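Local coordinates for protein beta-galactosidase (Trichoderma reesei, PDB 3OGR) that probably hydrolyses terminal non-reducing beta-D-galactose residues of beta-D-galactosides, as a secreted glycoprotein of glycoside hydrolase family 35, at residues A121-G126 with G331-P336; F274-F279 with A314-F319; S736-S741 with G750-F755. One frame throughout, in Å; residues are numbered along the deposited sequence.

Contact 1. Residues A121-G126 with G331-P336; sequences AEVSGG and GNLGHP. With GAL (beta-D-galactopyranose), chain E.
H335 lays one face of its imidazole against E122: the E122 CA sits over that face, 3.7 Å from the ring centroid, a CH-pi contact displaced toward the rim. The two side chains run alongside each other in the same direction, and E122 CG reaches H335 NE2 at 3.4 Å, while carboxylate and imidazole planes are turned 66° apart. E122 bends at chi2 (75°), which swings its carboxylate off the ring and onto the galactose. There its two oxygens take one hydroxyl each: OE1 accepts from galactose O6 at 2.7 Å and OE2 from O4 at 2.6 Å, and Y342 OH also bonds OE1. A121 N adds a bond to galactose O3 at 2.9 Å. Behind the ring a single backbone bridge pairs V123 with G334. S124 N gives L333 O a straight bond of 2.8 Å, whereas H335 N reaches E122 O at 3.2 Å from above the carbonyl plane. Beyond the bridge V123 CG1 meets L333 CD1 at an oblique crossing. Two loops of the barrel domain are thereby joined behind the galactose site, and the bidentate carboxylate, accepting from both O4 and O6, probably helps to recognise the axial O4 that distinguishes galactose from glucose.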
ATOM      1  N   ALA A 121       1.164 -10.354  -2.458  1.00  4.94           N
ATOM      2  CA  ALA A 121       0.657  -9.150  -1.752  1.00  5.23           C
ATOM      3  C   ALA A 121       0.898  -9.104  -0.273  1.00  5.36           C
ATOM      4  O   ALA A 121       0.404  -8.219   0.445  1.00  5.89           O
ATOM      5  CB  ALA A 121      -0.855  -8.880  -2.028  1.00  6.37           C
ATOM      6  N   GLU A 122       1.719 -10.024   0.212  1.00  5.28           N
ATOM      7  CA  GLU A 122       1.930 -10.183   1.688  1.00  6.35           C
ATOM      8  C   GLU A 122       0.599 -10.372   2.438  1.00  5.58           C
ATOM      9  O   GLU A 122       0.466 -10.005   3.594  1.00  6.71           O
ATOM     10  CB  GLU A 122       2.730  -9.006   2.289  1.00  5.62           C
ATOM     11  CG  GLU A 122       4.216  -9.076   1.769  1.00  7.23           C
ATOM     12  CD  GLU A 122       4.407  -8.652   0.328  1.00  8.01           C
ATOM     13  OE1 GLU A 122       4.000  -7.498  -0.028  1.00  7.69           O
ATOM     14  OE2 GLU A 122       5.028  -9.447  -0.472  1.00  8.59           O
ATOM     15  N   VAL A 123      -0.351 -11.008   1.756  1.00  6.15           N
ATOM     16  CA  VAL A 123      -1.618 -11.388   2.449  1.00  5.83           C
ATOM     17  C   VAL A 123      -1.628 -12.894   2.708  1.00  6.07           C
ATOM     18  O   VAL A 123      -0.901 -13.666   2.045  1.00  5.77           O
ATOM     19  CB  VAL A 123      -2.908 -10.976   1.627  1.00  5.69           C
ATOM     20  CG1 VAL A 123      -2.957  -9.488   1.373  1.00  7.73           C
ATOM     21  CG2 VAL A 123      -3.133 -11.828   0.380  1.00  8.28           C
ATOM     22  N   SER A 124      -2.483 -13.294   3.639  1.00  5.14           N
ATOM     23  CA  SER A 124      -2.582 -14.732   4.016  1.00  5.15           C
ATOM     24  C   SER A 124      -2.908 -15.534   2.768  1.00  6.16           C
ATOM     25  O   SER A 124      -3.845 -15.175   2.003  1.00  6.58           O
ATOM     26  CB  SER A 124      -3.708 -14.925   5.042  1.00  6.35           C
ATOM     27  OG  SER A 124      -3.675 -16.273   5.502  1.00  7.32           O
ATOM     28  N   GLY A 125      -2.102 -16.584   2.565  1.00  5.70           N
ATOM     29  CA  GLY A 125      -2.295 -17.512   1.427  1.00  5.77           C
ATOM     30  C   GLY A 125      -1.937 -16.862   0.091  1.00  6.53           C
ATOM     31  O   GLY A 125      -2.157 -17.484  -0.957  1.00  6.54           O
ATOM     32  N   GLY A 126      -1.417 -15.625   0.080  1.00  5.88           N
ATOM     33  CA  GLY A 126      -1.233 -14.904  -1.176  1.00  4.82           C
ATOM     34  C   GLY A 126      -2.551 -14.720  -1.891  1.00  5.55           C
ATOM     35  O   GLY A 126      -2.555 -14.465  -3.093  1.00  6.31           O
ATOM     36  N   GLY A 331      -7.625  -7.777  11.022  1.00  6.22           N
ATOM     37  CA  GLY A 331      -8.451  -8.961  10.967  1.00  6.12           C
ATOM     38  C   GLY A 331      -7.712 -10.183  10.380  1.00  5.12           C
ATOM     39  O   GLY A 331      -8.306 -10.956   9.622  1.00  7.37           O
ATOM     40  N   ASN A 332      -6.439 -10.368  10.763  1.00  6.59           N
ATOM     41  CA  ASN A 332      -5.645 -11.536  10.326  1.00  6.66           C
ATOM     42  C   ASN A 332      -5.489 -11.695   8.827  1.00  6.26           C
ATOM     43  O   ASN A 332      -5.092 -12.798   8.365  1.00  7.46           O
ATOM     44  CB  ASN A 332      -6.178 -12.864  10.898  1.00  6.26           C
ATOM     45  CG  ASN A 332      -6.306 -12.843  12.423  1.00  7.85           C
ATOM     46  OD1 ASN A 332      -5.313 -12.606  13.117  1.00  8.02           O
ATOM     47  ND2 ASN A 332      -7.560 -13.088  12.955  1.00  6.56           N
ATOM     48  N   LEU A 333      -5.710 -10.599   8.056  1.00  5.17           N
ATOM     49  CA  LEU A 333      -5.694 -10.827   6.575  1.00  6.09           C
ATOM     50  C   LEU A 333      -4.259 -10.991   6.043  1.00  5.20           C
ATOM     51  O   LEU A 333      -4.098 -11.427   4.910  1.00  7.19           O
ATOM     52  CB  LEU A 333      -6.407  -9.714   5.865  1.00  5.06           C
ATOM     53  CG  LEU A 333      -5.771  -8.300   5.793  1.00  6.25           C
ATOM     54  CD1 LEU A 333      -4.722  -8.128   4.667  1.00  6.54           C
ATOM     55  CD2 LEU A 333      -6.847  -7.256   5.664  1.00  8.39           C
ATOM     56  N   GLY A 334      -3.211 -10.653   6.833  1.00  5.43           N
ATOM     57  CA  GLY A 334      -1.799 -10.719   6.335  1.00  6.49           C
ATOM     58  C   GLY A 334      -1.141 -12.102   6.471  1.00  6.78           C
ATOM     59  O   GLY A 334      -1.666 -13.002   7.125  1.00  7.20           O
ATOM     60  N   HIS A 335       0.029 -12.253   5.810  1.00  6.11           N
ATOM     61  CA  HIS A 335       0.737 -13.495   5.839  1.00  6.02           C
ATOM     62  C   HIS A 335       1.747 -13.483   7.001  1.00  6.36           C
ATOM     63  O   HIS A 335       1.989 -12.433   7.608  1.00  6.76           O
ATOM     64  CB  HIS A 335       1.448 -13.768   4.502  1.00  6.67           C
ATOM     65  CG  HIS A 335       2.679 -12.950   4.278  1.00  6.77           C
ATOM     66  ND1 HIS A 335       3.744 -13.472   3.556  1.00  8.05           N
ATOM     67  CD2 HIS A 335       3.021 -11.679   4.634  1.00  6.66           C
ATOM     68  CE1 HIS A 335       4.697 -12.546   3.482  1.00  8.88           C
ATOM     69  NE2 HIS A 335       4.326 -11.470   4.153  1.00  8.02           N
ATOM     70  N   PRO A 336       2.331 -14.647   7.324  1.00  6.68           N
ATOM     71  CA  PRO A 336       3.301 -14.701   8.449  1.00  6.61           C
ATOM     72  C   PRO A 336       4.543 -13.936   8.231  1.00  7.28           C
ATOM     73  O   PRO A 336       5.202 -13.607   9.221  1.00  8.20           O
ATOM     74  CB  PRO A 336       3.661 -16.244   8.555  1.00  7.02           C
ATOM     75  CG  PRO A 336       2.422 -16.906   7.870  1.00  8.95           C
ATOM     76  CD  PRO A 336       2.054 -15.983   6.756  1.00  8.05           C
TER
HETATM   77  C1  GAL E1024       5.815  -8.344  -5.962  1.00 10.08           C
HETATM   78  C2  GAL E1024       4.420  -9.042  -5.849  1.00  6.81           C
HETATM   79  C3  GAL E1024       3.510  -8.255  -4.927  1.00  5.84           C
HETATM   80  C4  GAL E1024       4.191  -8.042  -3.569  1.00  6.90           C
HETATM   81  C5  GAL E1024       5.547  -7.386  -3.815  1.00  6.68           C
HETATM   82  C6  GAL E1024       6.416  -7.239  -2.548  1.00  7.35           C
HETATM   83  O1  GAL E1024       6.809  -9.206  -6.514  1.00 14.91           O
HETATM   84  O2  GAL E1024       3.835  -9.066  -7.149  1.00  7.66           O
HETATM   85  O3  GAL E1024       2.301  -8.971  -4.723  1.00  6.67           O
HETATM   86  O4  GAL E1024       4.379  -9.332  -2.991  1.00  7.98           O
HETATM   87  O5  GAL E1024       6.344  -8.226  -4.676  1.00  9.67           O
HETATM   88  O6  GAL E1024       5.759  -6.347  -1.649  1.00  8.98           O

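Contact 2. Residues F274-F279 with A314-F319; sequences FSLVEF and AGVTIF. With GAL (beta-D-galactopyranose), chain E.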
ATOM      1  N   PHE A 274       6.182   0.344 -23.002  1.00  7.75           N
ATOM      2  CA  PHE A 274       7.065  -0.128 -21.895  1.00  6.69           C
ATOM      3  C   PHE A 274       6.344   0.115 -20.554  1.00  8.09           C
ATOM      4  O   PHE A 274       6.025   1.248 -20.206  1.00  7.84           O
ATOM      5  CB  PHE A 274       8.452   0.519 -21.950  1.00  8.62           C
ATOM      6  CG  PHE A 274       9.310   0.158 -20.748  1.00  7.04           C
ATOM      7  CD1 PHE A 274       9.324  -1.153 -20.199  1.00  7.27           C
ATOM      8  CD2 PHE A 274      10.085   1.168 -20.155  1.00  9.18           C
ATOM      9  CE1 PHE A 274      10.121  -1.472 -19.089  1.00  9.63           C
ATOM     10  CE2 PHE A 274      10.910   0.857 -19.030  1.00  9.70           C
ATOM     11  CZ  PHE A 274      10.898  -0.437 -18.496  1.00  8.31           C
ATOM     12  N   SER A 275       6.069  -1.003 -19.855  1.00  6.75           N
ATOM     13  CA  SER A 275       5.169  -0.992 -18.693  1.00  7.54           C
ATOM     14  C   SER A 275       5.864  -1.611 -17.470  1.00  6.99           C
ATOM     15  O   SER A 275       6.276  -2.791 -17.489  1.00  7.64           O
ATOM     16  CB  SER A 275       3.916  -1.828 -19.025  1.00  7.80           C
ATOM     17  OG  SER A 275       3.236  -1.222 -20.127  1.00  8.86           O
ATOM     18  N   LEU A 276       5.914  -0.837 -16.416  1.00  7.04           N
ATOM     19  CA  LEU A 276       6.380  -1.353 -15.105  1.00  5.73           C
ATOM     20  C   LEU A 276       5.134  -1.393 -14.224  1.00  6.20           C
ATOM     21  O   LEU A 276       4.649  -0.362 -13.712  1.00  6.23           O
ATOM     22  CB  LEU A 276       7.429  -0.444 -14.489  1.00  7.33           C
ATOM     23  CG  LEU A 276       8.801  -0.462 -15.252  1.00  6.02           C
ATOM     24  CD1 LEU A 276       9.708   0.683 -14.699  1.00  8.09           C
ATOM     25  CD2 LEU A 276       9.517  -1.861 -15.102  1.00  8.31           C
ATOM     26  N   VAL A 277       4.565  -2.602 -14.129  1.00  6.08           N
ATOM     27  CA  VAL A 277       3.256  -2.798 -13.482  1.00  6.02           C
ATOM     28  C   VAL A 277       3.370  -2.724 -11.977  1.00  6.68           C
ATOM     29  O   VAL A 277       2.457  -2.356 -11.265  1.00  6.91           O
ATOM     30  CB  VAL A 277       2.606  -4.117 -14.020  1.00  6.94           C
ATOM     31  CG1 VAL A 277       1.298  -4.421 -13.245  1.00  7.79           C
ATOM     32  CG2 VAL A 277       2.253  -3.934 -15.491  1.00  8.99           C
ATOM     33  N   GLU A 278       4.573  -3.071 -11.466  1.00  6.27           N
ATOM     34  CA  GLU A 278       4.914  -2.781 -10.040  1.00  6.05           C
ATOM     35  C   GLU A 278       6.341  -2.293 -10.006  1.00  5.91           C
ATOM     36  O   GLU A 278       7.256  -3.035 -10.429  1.00  7.49           O
ATOM     37  CB  GLU A 278       4.858  -4.039  -9.174  1.00  6.98           C
ATOM     38  CG  GLU A 278       3.443  -4.699  -9.095  1.00  7.77           C
ATOM     39  CD  GLU A 278       3.504  -5.969  -8.307  1.00  9.52           C
ATOM     40  OE1 GLU A 278       4.405  -6.080  -7.427  1.00  9.35           O
ATOM     41  OE2 GLU A 278       2.678  -6.846  -8.547  1.00 10.04           O
ATOM     42  N   PHE A 279       6.559  -1.076  -9.540  1.00  5.46           N
ATOM     43  CA  PHE A 279       7.934  -0.662  -9.258  1.00  6.12           C
ATOM     44  C   PHE A 279       7.987  -0.165  -7.818  1.00  6.27           C
ATOM     45  O   PHE A 279       7.034   0.499  -7.318  1.00  7.27           O
ATOM     46  CB  PHE A 279       8.354   0.473 -10.190  1.00  7.91           C
ATOM     47  CG  PHE A 279       9.808   0.754 -10.100  1.00  6.55           C
ATOM     48  CD1 PHE A 279      10.757  -0.116 -10.681  1.00  7.60           C
ATOM     49  CD2 PHE A 279      10.259   1.821  -9.311  1.00  6.36           C
ATOM     50  CE1 PHE A 279      12.116   0.134 -10.559  1.00  5.84           C
ATOM     51  CE2 PHE A 279      11.645   2.049  -9.114  1.00  7.00           C
ATOM     52  CZ  PHE A 279      12.556   1.203  -9.779  1.00  7.35           C
ATOM     53  N   ALA A 314      14.388   5.068 -19.656  1.00  8.55           N
ATOM     54  CA  ALA A 314      14.039   3.947 -20.524  1.00 10.31           C
ATOM     55  C   ALA A 314      12.681   4.124 -21.253  1.00  9.64           C
ATOM     56  O   ALA A 314      12.231   3.218 -22.015  1.00 11.98           O
ATOM     57  CB  ALA A 314      14.025   2.653 -19.770  1.00 10.17           C
ATOM     58  N   GLY A 315      11.963   5.271 -21.067  1.00  8.76           N
ATOM     59  CA  GLY A 315      10.746   5.546 -21.776  1.00  9.59           C
ATOM     60  C   GLY A 315       9.523   4.837 -21.167  1.00  9.40           C
ATOM     61  O   GLY A 315       8.556   4.527 -21.919  1.00 10.24           O
ATOM     62  N   VAL A 316       9.514   4.602 -19.859  1.00  8.01           N
ATOM     63  CA  VAL A 316       8.323   3.962 -19.266  1.00  9.03           C
ATOM     64  C   VAL A 316       7.084   4.812 -19.519  1.00  7.76           C
ATOM     65  O   VAL A 316       7.093   6.037 -19.286  1.00  8.45           O
ATOM     66  CB  VAL A 316       8.529   3.659 -17.796  1.00  7.89           C
ATOM     67  CG1 VAL A 316       8.535   4.923 -16.904  1.00  8.42           C
ATOM     68  CG2 VAL A 316       7.444   2.652 -17.278  1.00  7.76           C
ATOM     69  N   THR A 317       5.990   4.191 -20.016  1.00  7.34           N
ATOM     70  CA  THR A 317       4.742   4.952 -20.211  1.00  7.61           C
ATOM     71  C   THR A 317       3.565   4.341 -19.516  1.00  7.22           C
ATOM     72  O   THR A 317       2.481   4.952 -19.529  1.00  7.69           O
ATOM     73  CB  THR A 317       4.430   5.185 -21.697  1.00  8.34           C
ATOM     74  OG1 THR A 317       4.343   3.902 -22.368  1.00 11.29           O
ATOM     75  CG2 THR A 317       5.461   6.091 -22.357  1.00  8.12           C
ATOM     76  N   ILE A 318       3.740   3.168 -18.873  1.00  7.54           N
ATOM     77  CA  ILE A 318       2.726   2.681 -17.898  1.00  7.24           C
ATOM     78  C   ILE A 318       3.551   2.333 -16.667  1.00  6.66           C
ATOM     79  O   ILE A 318       4.437   1.478 -16.708  1.00  8.06           O
ATOM     80  CB  ILE A 318       1.927   1.472 -18.415  1.00  6.97           C
ATOM     81  CG1 ILE A 318       1.134   1.831 -19.693  1.00  7.47           C
ATOM     82  CG2 ILE A 318       0.975   0.973 -17.280  1.00  8.33           C
ATOM     83  CD1 ILE A 318       0.364   0.638 -20.323  1.00  7.97           C
ATOM     84  N   PHE A 319       3.320   3.063 -15.580  1.00  6.44           N
ATOM     85  CA  PHE A 319       4.292   3.054 -14.454  1.00  5.63           C
ATOM     86  C   PHE A 319       3.463   3.100 -13.175  1.00  5.21           C
ATOM     87  O   PHE A 319       2.839   4.117 -12.880  1.00  6.94           O
ATOM     88  CB  PHE A 319       5.146   4.332 -14.618  1.00  5.99           C
ATOM     89  CG  PHE A 319       6.302   4.498 -13.626  1.00  6.35           C
ATOM     90  CD1 PHE A 319       6.866   3.414 -12.968  1.00  7.28           C
ATOM     91  CD2 PHE A 319       6.845   5.751 -13.425  1.00  7.98           C
ATOM     92  CE1 PHE A 319       7.962   3.573 -12.087  1.00  7.46           C
ATOM     93  CE2 PHE A 319       7.960   5.916 -12.565  1.00  8.17           C
ATOM     94  CZ  PHE A 319       8.502   4.829 -11.918  1.00  7.70           C
TER
HETATM   95  C1  GAL E1024       5.815  -8.344  -5.962  1.00 10.08           C
HETATM   96  C2  GAL E1024       4.420  -9.042  -5.849  1.00  6.81           C
HETATM   97  C3  GAL E1024       3.510  -8.255  -4.927  1.00  5.84           C
HETATM   98  C4  GAL E1024       4.191  -8.042  -3.569  1.00  6.90           C
HETATM   99  C5  GAL E1024       5.547  -7.386  -3.815  1.00  6.68           C
HETATM  100  C6  GAL E1024       6.416  -7.239  -2.548  1.00  7.35           C
HETATM  101  O1  GAL E1024       6.809  -9.206  -6.514  1.00 14.91           O
HETATM  102  O2  GAL E1024       3.835  -9.066  -7.149  1.00  7.66           O
HETATM  103  O3  GAL E1024       2.301  -8.971  -4.723  1.00  6.67           O
HETATM  104  O4  GAL E1024       4.379  -9.332  -2.991  1.00  7.98           O
HETATM  105  O5  GAL E1024       6.344  -8.226  -4.676  1.00  9.67           O
HETATM  106  O6  GAL E1024       5.759  -6.347  -1.649  1.00  8.98           O
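F274 O accepts two backbone bonds, from T317 N at 2.9 Å and I318 N at 3.3 Å, and one step on L276 N bonds I318 O at 2.8 Å. The parallel register pairs S275 with I318 and L276 with F319, and S275 CA-H adds a contact to I318 O.

Apolar contacts fill one side of this pairing. With its CG anti to the backbone N (chi1 174°), the F274 ring reaches A314 and V316: CE2 lies 3.7 Å from A314 CB, and V316 CG2 sits over a ring face. L276 meets V316 at about a right angle, its CG 4.0 Å from V316 CG2. F279 CB touches F319 CE1 at 3.7 Å, and the two rings stand oblique, planes 58° apart.

E278 points away from 314-319 to the sugar: OE2 accepts from galactose O2 at 2.9 Å, and OE1 lies 3.0 Å from the anomeric C1. OE2 also forms a salt bridge with R114, while OE1 bonds Y240. A glutamine here would keep the reach, but would probably leave R114 without its counter-charge and disturb the grip on O2.

Helix 301-313 ends in a Schellman motif at G315 and leads into strand 318-321, completing a beta-alpha-beta crossover typical of the TIM barrel, with E278 at the sugar-binding end of its strand.

Contact 3. Residues S736-S741 with G750-F755; sequences SAFASS and GSFTGF. With BMA (beta-D-mannopyranose), chain C.
F738 CE1 lies 3.6 Å from F752 CE2, the rings oblique to each other, with centroids 5.3 Å apart and planes at 38°. They flank the open end of a beta hairpin, strands 740-744 and 747-752, at the edge of an antiparallel sheet in an all-beta domain; F752 is on the strand, while F738, G754 and F755 are in the adjoining loops. F752 CG stands trans to its backbone N (chi1 169°), which carries the ring alongside that of F738. One face of the F752 ring lies under G754 N, which is 3.6 Å above the plane and over its centre. F755 turns away from the other segment and receives C6 of the mannose, 3.7 Å from its CB.

In the hydrogen-bonded pair of the hairpin, S740 N bonds F752 O at 3.1 Å, and F752 N returns a bond to S740 O. A739 CB rests against F752 O.

Beyond the strands the two chains stay alongside, and a water bridges them: it accepts from F755 N at 2.9 Å and probably donates to F738 O. G754 has little choice of residue, since a side chain on its CA would run into F738 O.

At the other end, S741 faces S751 across a non-hydrogen-bonded pair, and each hydroxyl also has an outside partner, W961 NE1 for S741 and L963 O for S751. S741 OG donates to S751 OG at 2.7 Å.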
ATOM      1  N   SER A 736       5.655 -18.093  10.569  1.00  7.75           N
ATOM      2  CA  SER A 736       6.694 -17.290  11.200  1.00  8.15           C
ATOM      3  C   SER A 736       6.164 -16.541  12.397  1.00  6.54           C
ATOM      4  O   SER A 736       5.108 -15.908  12.324  1.00  7.84           O
ATOM      5  CB  SER A 736       7.212 -16.271  10.180  1.00  7.85           C
ATOM      6  OG  SER A 736       7.803 -16.995   9.105  1.00 10.85           O
ATOM      7  N   ALA A 737       6.965 -16.561  13.503  1.00  7.49           N
ATOM      8  CA  ALA A 737       6.695 -15.754  14.706  1.00  7.04           C
ATOM      9  C   ALA A 737       5.401 -16.199  15.458  1.00  7.22           C
ATOM     10  O   ALA A 737       4.881 -15.474  16.328  1.00  8.33           O
ATOM     11  CB  ALA A 737       6.563 -14.225  14.331  1.00  8.62           C
ATOM     12  N   PHE A 738       4.981 -17.456  15.201  1.00  7.62           N
ATOM     13  CA  PHE A 738       3.870 -18.005  15.998  1.00  7.17           C
ATOM     14  C   PHE A 738       4.395 -18.395  17.402  1.00  7.94           C
ATOM     15  O   PHE A 738       5.637 -18.331  17.689  1.00  8.36           O
ATOM     16  CB  PHE A 738       3.301 -19.269  15.270  1.00  7.76           C
ATOM     17  CG  PHE A 738       4.021 -20.552  15.642  1.00  7.22           C
ATOM     18  CD1 PHE A 738       5.381 -20.802  15.224  1.00  8.90           C
ATOM     19  CD2 PHE A 738       3.312 -21.559  16.364  1.00  8.64           C
ATOM     20  CE1 PHE A 738       5.974 -21.997  15.562  1.00  8.37           C
ATOM     21  CE2 PHE A 738       3.952 -22.784  16.683  1.00  8.34           C
ATOM     22  CZ  PHE A 738       5.264 -22.993  16.277  1.00  7.87           C
ATOM     23  N   ALA A 739       3.462 -18.790  18.255  1.00  7.37           N
ATOM     24  CA  ALA A 739       3.849 -19.375  19.556  1.00  8.52           C
ATOM     25  C   ALA A 739       2.815 -20.456  19.853  1.00  8.38           C
ATOM     26  O   ALA A 739       1.748 -20.543  19.268  1.00  8.54           O
ATOM     27  CB  ALA A 739       3.753 -18.329  20.683  1.00  8.25           C
ATOM     28  N   SER A 740       3.187 -21.354  20.866  0.50  7.32           N
ATOM     29  CA  SER A 740       2.273 -22.419  21.256  0.50  8.44           C
ATOM     30  C   SER A 740       2.498 -22.702  22.671  0.50  7.98           C
ATOM     31  O   SER A 740       3.665 -22.687  23.184  0.50  8.40           O
ATOM     32  CB  SER A 740       2.491 -23.663  20.374  0.50  9.23           C
ATOM     33  OG  SER A 740       3.789 -24.188  20.439  0.50  7.07           O
ATOM     34  N   SER A 741       1.351 -22.949  23.464  1.00  8.26           N
ATOM     35  CA  SER A 741       1.431 -23.195  24.925  1.00  9.19           C
ATOM     36  C   SER A 741       0.671 -24.490  25.196  1.00  9.45           C
ATOM     37  O   SER A 741      -0.347 -24.815  24.529  1.00  8.51           O
ATOM     38  CB  SER A 741       0.723 -22.058  25.676  1.00  9.68           C
ATOM     39  OG  SER A 741       1.464 -20.843  25.467  1.00 10.29           O
ATOM     40  N   GLY A 750       4.282 -25.902  29.437  1.00 10.96           N
ATOM     41  CA  GLY A 750       5.321 -25.096  28.791  1.00 10.47           C
ATOM     42  C   GLY A 750       4.823 -24.380  27.560  1.00  9.86           C
ATOM     43  O   GLY A 750       3.717 -24.649  27.079  1.00 10.20           O
ATOM     44  N   SER A 751       5.625 -23.454  27.084  1.00 10.32           N
ATOM     45  CA  SER A 751       5.328 -22.735  25.832  1.00 10.45           C
ATOM     46  C   SER A 751       6.543 -22.744  24.923  1.00 11.60           C
ATOM     47  O   SER A 751       7.743 -22.754  25.424  1.00 13.43           O
ATOM     48  CB  SER A 751       5.008 -21.227  26.125  1.00 11.19           C
ATOM     49  OG  SER A 751       3.788 -21.078  26.806  1.00 11.63           O
ATOM     50  N   PHE A 752       6.268 -22.773  23.597  1.00 11.13           N
ATOM     51  CA  PHE A 752       7.292 -22.359  22.648  1.00  9.24           C
ATOM     52  C   PHE A 752       7.012 -20.885  22.416  1.00  9.67           C
ATOM     53  O   PHE A 752       5.952 -20.515  21.906  1.00 10.99           O
ATOM     54  CB  PHE A 752       7.169 -23.119  21.342  1.00  9.95           C
ATOM     55  CG  PHE A 752       8.034 -22.538  20.288  1.00  9.03           C
ATOM     56  CD1 PHE A 752       9.417 -22.666  20.349  1.00 11.59           C
ATOM     57  CD2 PHE A 752       7.465 -21.900  19.170  1.00 11.89           C
ATOM     58  CE1 PHE A 752      10.233 -22.039  19.378  1.00 11.51           C
ATOM     59  CE2 PHE A 752       8.280 -21.324  18.228  1.00 11.43           C
ATOM     60  CZ  PHE A 752       9.626 -21.413  18.265  1.00 13.16           C
ATOM     61  N   THR A 753       7.948 -20.021  22.860  1.00  9.99           N
ATOM     62  CA  THR A 753       7.632 -18.598  22.885  1.00 10.08           C
ATOM     63  C   THR A 753       7.888 -17.851  21.581  1.00 11.17           C
ATOM     64  O   THR A 753       7.489 -16.725  21.453  1.00 12.69           O
ATOM     65  CB  THR A 753       8.375 -17.913  24.075  1.00 12.81           C
ATOM     66  OG1 THR A 753       9.798 -18.105  23.908  1.00 15.89           O
ATOM     67  CG2 THR A 753       7.882 -18.473  25.435  1.00 13.27           C
ATOM     68  N   GLY A 754       8.490 -18.523  20.614  1.00 10.65           N
ATOM     69  CA  GLY A 754       8.507 -17.967  19.251  1.00  9.72           C
ATOM     70  C   GLY A 754       9.743 -17.105  18.975  1.00 10.16           C
ATOM     71  O   GLY A 754      10.403 -16.522  19.911  1.00 11.32           O
ATOM     72  N   PHE A 755      10.060 -17.038  17.694  1.00  9.68           N
ATOM     73  CA  PHE A 755      10.987 -15.988  17.225  1.00 10.59           C
ATOM     74  C   PHE A 755      10.791 -15.750  15.735  1.00 10.44           C
ATOM     75  O   PHE A 755      10.107 -16.550  15.050  1.00 11.12           O
ATOM     76  CB  PHE A 755      12.476 -16.279  17.570  1.00 11.37           C
ATOM     77  CG  PHE A 755      12.943 -17.658  17.191  1.00 12.60           C
ATOM     78  CD1 PHE A 755      12.752 -18.730  18.092  1.00 14.52           C
ATOM     79  CD2 PHE A 755      13.700 -17.903  16.026  1.00 15.86           C
ATOM     80  CE1 PHE A 755      13.173 -20.010  17.740  1.00 15.51           C
ATOM     81  CE2 PHE A 755      14.172 -19.232  15.680  1.00 13.47           C
ATOM     82  CZ  PHE A 755      13.905 -20.252  16.557  1.00 14.59           C
TER
HETATM   83  C1  BMA C   3      16.154 -11.680  16.941  1.00 13.28           C
HETATM   84  C2  BMA C   3      17.239 -11.551  15.878  1.00 16.33           C
HETATM   85  C3  BMA C   3      17.023 -12.687  14.877  1.00 14.59           C
HETATM   86  C4  BMA C   3      16.900 -14.083  15.562  1.00 14.73           C
HETATM   87  C5  BMA C   3      15.935 -14.037  16.781  1.00 12.44           C
HETATM   88  C6  BMA C   3      16.008 -15.269  17.666  1.00 16.51           C
HETATM   89  O2  BMA C   3      18.525 -11.735  16.442  1.00 17.72           O
HETATM   90  O3  BMA C   3      18.079 -12.797  13.875  1.00 16.76           O
HETATM   91  O4  BMA C   3      16.352 -15.008  14.579  1.00 15.69           O
HETATM   92  O5  BMA C   3      16.240 -12.936  17.610  1.00 15.04           O
HETATM   93  O6  BMA C   3      17.410 -15.412  18.074  1.00 18.35           O
HETATM   94  O   HOH W   1       8.016 -18.442  16.203  1.00  8.96           O

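Contacts 1 and 2 both belong to the TIM-barrel domain of family 35 and hold the same galactose, though their centres stand about 27 Å apart. Along the chain, both segments of contact 2 fall between the two segments of contact 1: contact 2 pairs neighbouring barrel strands 275-280 and 318-321, and contact 1 joins loops that follow strands 110-116 and 318-321. Contact 3 comes later, in the hairpin of an all-beta domain, about 43 Å from contact 2 between centres and on the opposite side of the chain's centre. It nevertheless touches contact 1, P336 CB lying 3.4 Å from S736 N, so packing connects a loop beside the sugar site to a domain distant in sequence.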